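Local coordinates for protein phosphomethylpyrimidine kinase (Pyrococcus furiosus, PDB 2PB9) that probably phosphorylates hydroxymethylpyrimidine and its monophosphate and, through the C-terminal ThiN-family domain represented here, probably condenses pyrimidine and thiazole halves into thiamine phosphate, at residues V36-L41 against V82-M86; K118-D123 against T145-I150. All blocks are in the same frame, centred on the assembly; numbering follows the deposited sequence.

Contact 1 of 2, residues V36-L41 against V82-M86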
# COMPACT_ATOMS: atom_id res chain seq x y z
N VAL A 36 -7.44 27.56 -6.61
CA VAL A 36 -8.38 27.80 -7.70
C VAL A 36 -9.63 28.59 -7.36
O VAL A 36 -10.02 28.71 -6.20
CB VAL A 36 -8.84 26.49 -8.38
CG1 VAL A 36 -7.65 25.72 -8.87
CG2 VAL A 36 -9.69 25.65 -7.42
N TYR A 37 -10.23 29.12 -8.41
CA TYR A 37 -11.46 29.89 -8.31
C TYR A 37 -12.21 29.64 -9.62
O TYR A 37 -11.79 30.05 -10.69
CB TYR A 37 -11.15 31.36 -8.13
CG TYR A 37 -12.34 32.20 -7.72
CD1 TYR A 37 -13.52 31.60 -7.29
CD2 TYR A 37 -12.26 33.59 -7.75
CE1 TYR A 37 -14.61 32.37 -6.89
CE2 TYR A 37 -13.34 34.37 -7.35
CZ TYR A 37 -14.51 33.76 -6.93
OH TYR A 37 -15.56 34.54 -6.54
N SER A 38 -13.33 28.93 -9.49
CA SER A 38 -14.14 28.56 -10.63
C SER A 38 -15.17 29.60 -11.06
O SER A 38 -15.46 30.55 -10.34
CB SER A 38 -14.86 27.25 -10.31
OG SER A 38 -15.84 26.96 -11.28
N LEU A 39 -15.69 29.41 -12.27
CA LEU A 39 -16.74 30.26 -12.80
C LEU A 39 -17.97 29.68 -12.14
O LEU A 39 -17.98 28.51 -11.76
CB LEU A 39 -16.88 30.13 -14.32
CG LEU A 39 -15.90 30.84 -15.24
CD1 LEU A 39 -16.05 30.30 -16.65
CD2 LEU A 39 -16.14 32.34 -15.21
N PRO A 40 -18.99 30.50 -11.99
CA PRO A 40 -20.24 30.05 -11.39
C PRO A 40 -21.03 29.12 -12.32
O PRO A 40 -20.81 29.16 -13.53
CB PRO A 40 -21.06 31.33 -11.25
CG PRO A 40 -20.60 32.19 -12.37
CD PRO A 40 -19.17 31.81 -12.62
N LEU A 41 -21.89 28.30 -11.77
CA LEU A 41 -22.70 27.42 -12.62
C LEU A 41 -23.74 28.32 -13.29
O LEU A 41 -24.07 29.40 -12.79
CB LEU A 41 -23.41 26.34 -11.80
CG LEU A 41 -22.55 25.46 -10.89
CD1 LEU A 41 -21.90 26.33 -9.82
CD2 LEU A 41 -23.41 24.38 -10.26
N VAL A 82 -13.13 20.97 -6.87
CA VAL A 82 -14.00 22.10 -6.59
C VAL A 82 -15.24 22.03 -7.46
O VAL A 82 -16.34 22.35 -7.02
CB VAL A 82 -13.28 23.47 -6.80
CG1 VAL A 82 -13.44 23.96 -8.23
CG2 VAL A 82 -13.83 24.50 -5.86
N LEU A 83 -15.06 21.57 -8.69
CA LEU A 83 -16.16 21.46 -9.64
C LEU A 83 -17.17 20.45 -9.10
O LEU A 83 -18.37 20.71 -9.08
CB LEU A 83 -15.61 21.03 -11.01
CG LEU A 83 -16.07 21.82 -12.26
CD1 LEU A 83 -16.22 23.30 -11.94
CD2 LEU A 83 -15.06 21.63 -13.38
N THR A 84 -16.68 19.30 -8.64
CA THR A 84 -17.53 18.24 -8.09
C THR A 84 -18.19 18.71 -6.79
O THR A 84 -19.36 18.41 -6.52
CB THR A 84 -16.69 16.97 -7.80
OG1 THR A 84 -16.33 16.35 -9.04
CG2 THR A 84 -17.47 15.97 -6.94
N TYR A 85 -17.43 19.45 -5.99
CA TYR A 85 -17.92 19.97 -4.73
C TYR A 85 -19.10 20.91 -4.98
O TYR A 85 -20.07 20.90 -4.22
CB TYR A 85 -16.78 20.71 -4.03
CG TYR A 85 -17.06 21.16 -2.63
CD1 TYR A 85 -16.61 20.43 -1.53
CD2 TYR A 85 -17.72 22.37 -2.39
CE1 TYR A 85 -16.79 20.89 -0.22
CE2 TYR A 85 -17.90 22.85 -1.09
CZ TYR A 85 -17.44 22.11 -0.02
OH TYR A 85 -17.61 22.60 1.26
N MSE A 86 -19.02 21.70 -6.04
CA MSE A 86 -20.09 22.64 -6.39
C MSE A 86 -21.41 21.93 -6.67
O MSE A 86 -22.49 22.50 -6.50
CB MSE A 86 -19.67 23.49 -7.59
CG MSE A 86 -18.64 24.56 -7.24
SE MSE A 86 -17.67 25.33 -8.73
CE MSE A 86 -18.85 26.79 -9.17

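Contact 2 of 2, residues K118-D123 against T145-I150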
# COMPACT_ATOMS: atom_id res chain seq x y z
N LYS A 118 -17.04 22.00 9.89
CA LYS A 118 -16.83 20.61 9.53
C LYS A 118 -15.64 20.20 8.66
O LYS A 118 -15.19 20.93 7.79
CB LYS A 118 -18.11 20.05 8.91
CG LYS A 118 -19.24 19.77 9.90
CD LYS A 118 -19.74 21.02 10.61
CE LYS A 118 -19.27 21.06 12.05
NZ LYS A 118 -19.73 19.85 12.78
N VAL A 119 -15.18 18.99 8.92
CA VAL A 119 -14.06 18.39 8.20
C VAL A 119 -14.44 16.94 7.94
O VAL A 119 -14.78 16.21 8.85
CB VAL A 119 -12.76 18.45 9.05
CG1 VAL A 119 -13.10 18.60 10.52
CG2 VAL A 119 -11.93 17.19 8.85
N SER A 120 -14.41 16.53 6.68
CA SER A 120 -14.72 15.15 6.34
C SER A 120 -13.52 14.58 5.61
O SER A 120 -12.49 15.24 5.49
CB SER A 120 -15.97 15.09 5.47
OG SER A 120 -16.49 13.76 5.43
N PHE A 121 -13.64 13.36 5.11
CA PHE A 121 -12.52 12.75 4.42
C PHE A 121 -13.01 11.60 3.58
O PHE A 121 -14.20 11.27 3.59
CB PHE A 121 -11.50 12.21 5.43
CG PHE A 121 -12.03 11.06 6.27
CD1 PHE A 121 -12.07 9.76 5.76
CD2 PHE A 121 -12.56 11.30 7.54
CE1 PHE A 121 -12.62 8.70 6.50
CE2 PHE A 121 -13.13 10.24 8.29
CZ PHE A 121 -13.16 8.95 7.77
N TYR A 122 -12.08 10.99 2.85
CA TYR A 122 -12.38 9.83 2.04
C TYR A 122 -11.13 8.98 2.01
O TYR A 122 -10.02 9.49 2.10
CB TYR A 122 -12.82 10.24 0.63
CG TYR A 122 -11.77 10.89 -0.24
CD1 TYR A 122 -10.71 10.15 -0.75
CD2 TYR A 122 -11.90 12.22 -0.65
CE1 TYR A 122 -9.81 10.71 -1.64
CE2 TYR A 122 -11.00 12.79 -1.56
CZ TYR A 122 -9.96 12.02 -2.05
OH TYR A 122 -9.10 12.54 -2.99
N ASP A 123 -11.32 7.67 1.91
CA ASP A 123 -10.21 6.73 1.88
C ASP A 123 -10.31 5.92 0.60
O ASP A 123 -11.29 5.23 0.38
CB ASP A 123 -10.27 5.82 3.11
CG ASP A 123 -9.13 4.81 3.15
OD1 ASP A 123 -8.10 5.03 2.49
OD2 ASP A 123 -9.28 3.79 3.85
N THR A 145 -17.97 11.03 -1.53
CA THR A 145 -17.86 10.15 -0.39
C THR A 145 -17.72 11.01 0.85
O THR A 145 -18.48 10.85 1.81
CB THR A 145 -16.64 9.22 -0.54
OG1 THR A 145 -16.89 8.29 -1.59
CG2 THR A 145 -16.35 8.48 0.74
N ALA A 146 -16.77 11.93 0.82
CA ALA A 146 -16.50 12.84 1.93
C ALA A 146 -17.69 13.74 2.28
O ALA A 146 -18.00 13.96 3.45
CB ALA A 146 -15.30 13.69 1.61
N ILE A 147 -18.35 14.26 1.24
CA ILE A 147 -19.50 15.14 1.40
C ILE A 147 -20.71 14.40 1.97
O ILE A 147 -21.43 14.94 2.82
CB ILE A 147 -19.86 15.81 0.04
CG1 ILE A 147 -18.94 17.02 -0.19
CG2 ILE A 147 -21.33 16.23 0.01
CD1 ILE A 147 -19.17 17.78 -1.49
N LYS A 148 -20.93 13.18 1.51
CA LYS A 148 -22.06 12.39 1.99
C LYS A 148 -21.77 11.76 3.35
O LYS A 148 -22.68 11.34 4.05
CB LYS A 148 -22.40 11.30 0.97
CG LYS A 148 -22.93 11.84 -0.34
CD LYS A 148 -23.26 10.71 -1.29
CE LYS A 148 -23.89 11.23 -2.58
NZ LYS A 148 -24.19 10.10 -3.49
N ARG A 149 -20.49 11.69 3.70
CA ARG A 149 -20.04 11.14 4.98
C ARG A 149 -20.75 11.86 6.15
O ARG A 149 -21.48 11.23 6.91
CB ARG A 149 -18.51 11.31 5.09
CG ARG A 149 -17.87 10.93 6.41
CD ARG A 149 -17.12 9.61 6.32
NE ARG A 149 -16.27 9.52 5.14
CZ ARG A 149 -15.55 8.45 4.79
NH1 ARG A 149 -15.56 7.36 5.55
NH2 ARG A 149 -14.84 8.47 3.67
N ILE A 150 -20.55 13.17 6.27
CA ILE A 150 -21.17 13.96 7.33
C ILE A 150 -22.49 14.57 6.87
O ILE A 150 -22.84 14.49 5.70
CB ILE A 150 -20.25 15.10 7.78
CG1 ILE A 150 -19.90 16.00 6.60
CG2 ILE A 150 -18.99 14.52 8.40
CD1 ILE A 150 -18.98 17.14 6.96
O HOH W 1 -14.03 6.81 1.74

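Contact 1 of 2, residues V36-L41 against V82-M86
S38 holds OG opposite its own backbone N (chi1 170°), while M86, deposited as selenomethionine, runs out from the helix and then bends at its last torsion (chi3 90°); together these place the selenium beside the serine hydroxyl. The evidence is a 3.5 Å separation between S38 OG and M86 SE, with S38 CB at 3.8 Å from the same selenium. Past the bend, the terminal methyl reaches the extended loop after the strand, where M86 CE lies against L39 O and meets P40 CA at 4.2 Å. L41 lies alongside M86 there, running the other way, although the modelled gap between their methyls is too short to be trusted. The hydroxyl of S38 is occupied within its own segment: OG donates to L39 O at 2.7 Å, tying the strand end to the residue that follows. The two segments belong to strand 35-38, inside the mixed sheet of the ThiN domain, and to helix 77-86, which packs on that sheet. Their short axes approach to 9.8 Å at 43°; no hydrogen bond links them, and the joining is by van der Waals contact, partly apolar and partly round the S38 hydroxyl. Earlier in the strand, V36 CG2 meets V82 CG1 at 4.2 Å, the two valines pointing past each other in opposite senses, and V82 CG1 also touches S38 CB at 4.1 Å. L83 approaches the serine hydroxyl with its CD1 methyl, 3.7 Å from S38 OG. Replacing S38 by an alanine would remove OG and would probably leave L39 O without this donor and open a gap beside L83 CD1 and the selenium, which would keep only the CB contact with this residue. R93 also touches both S38 and M86, and V50 of strand 50-53 touches V36, S38 and L83.

Contact 2 of 2, residues K118-D123 against T145-I150
The edge strand 118-121 and helix 138-149 are two parts of a beta-alpha-beta connection, since strand 154-159, which follows the helix, lies parallel and adjacent to 118-121; S120 and A146 meet where helix and strand cross, their short axes 6.7 Å apart at 132°. S120 places OG anti to its backbone N (chi1 -165°) and donates to A146 O, a hydrogen bond modelled at 2.5 Å, a length not to be leaned on at this resolution. R149 comes back from the last turn of the helix to F121: NH2 and NE both donate to F121 O, at 2.9 and 3.1 Å, each bond weak because it is bent. The guanidinium also lies over one face of the F121 ring, offset toward the rim, with the planes 33° apart and R149 NH1 3.4 Å from F121 CE1. Water 1 accepts from R149 NH2 and from D123 N. At the other end, I150 CD1 packs on K118 CB at 3.6 Å, while K118 NZ pairs with E152. D123 turns its carboxylate to R125 of the second subunit. One arginine thus grips a strand carbonyl, a ring face and a water at once, which probably limits the guanidinium's rotation, although both bonds to the carbonyl are weak.

Overall arrangement
Contacts 1 and 2 lie 18 Å apart between centres, and both segments of contact 1 precede those of contact 2 in the chain. Each sets a helix on a strand of the same mixed sheet: strand 35-38 is in its interior and strand 118-121 at its edge, with three strands between them. The two helices meet directly, since Y85 CD1 from contact 1 approaches I147 CD1 from contact 2 to 3.7 Å, and T84 touches helix 138-149 as well. Contact 1 is the more buried and has the side chain of V36 about 5 Å from a bound phosphate, probably from the crystallisation liquor; contact 2 reaches the second subunit through D123.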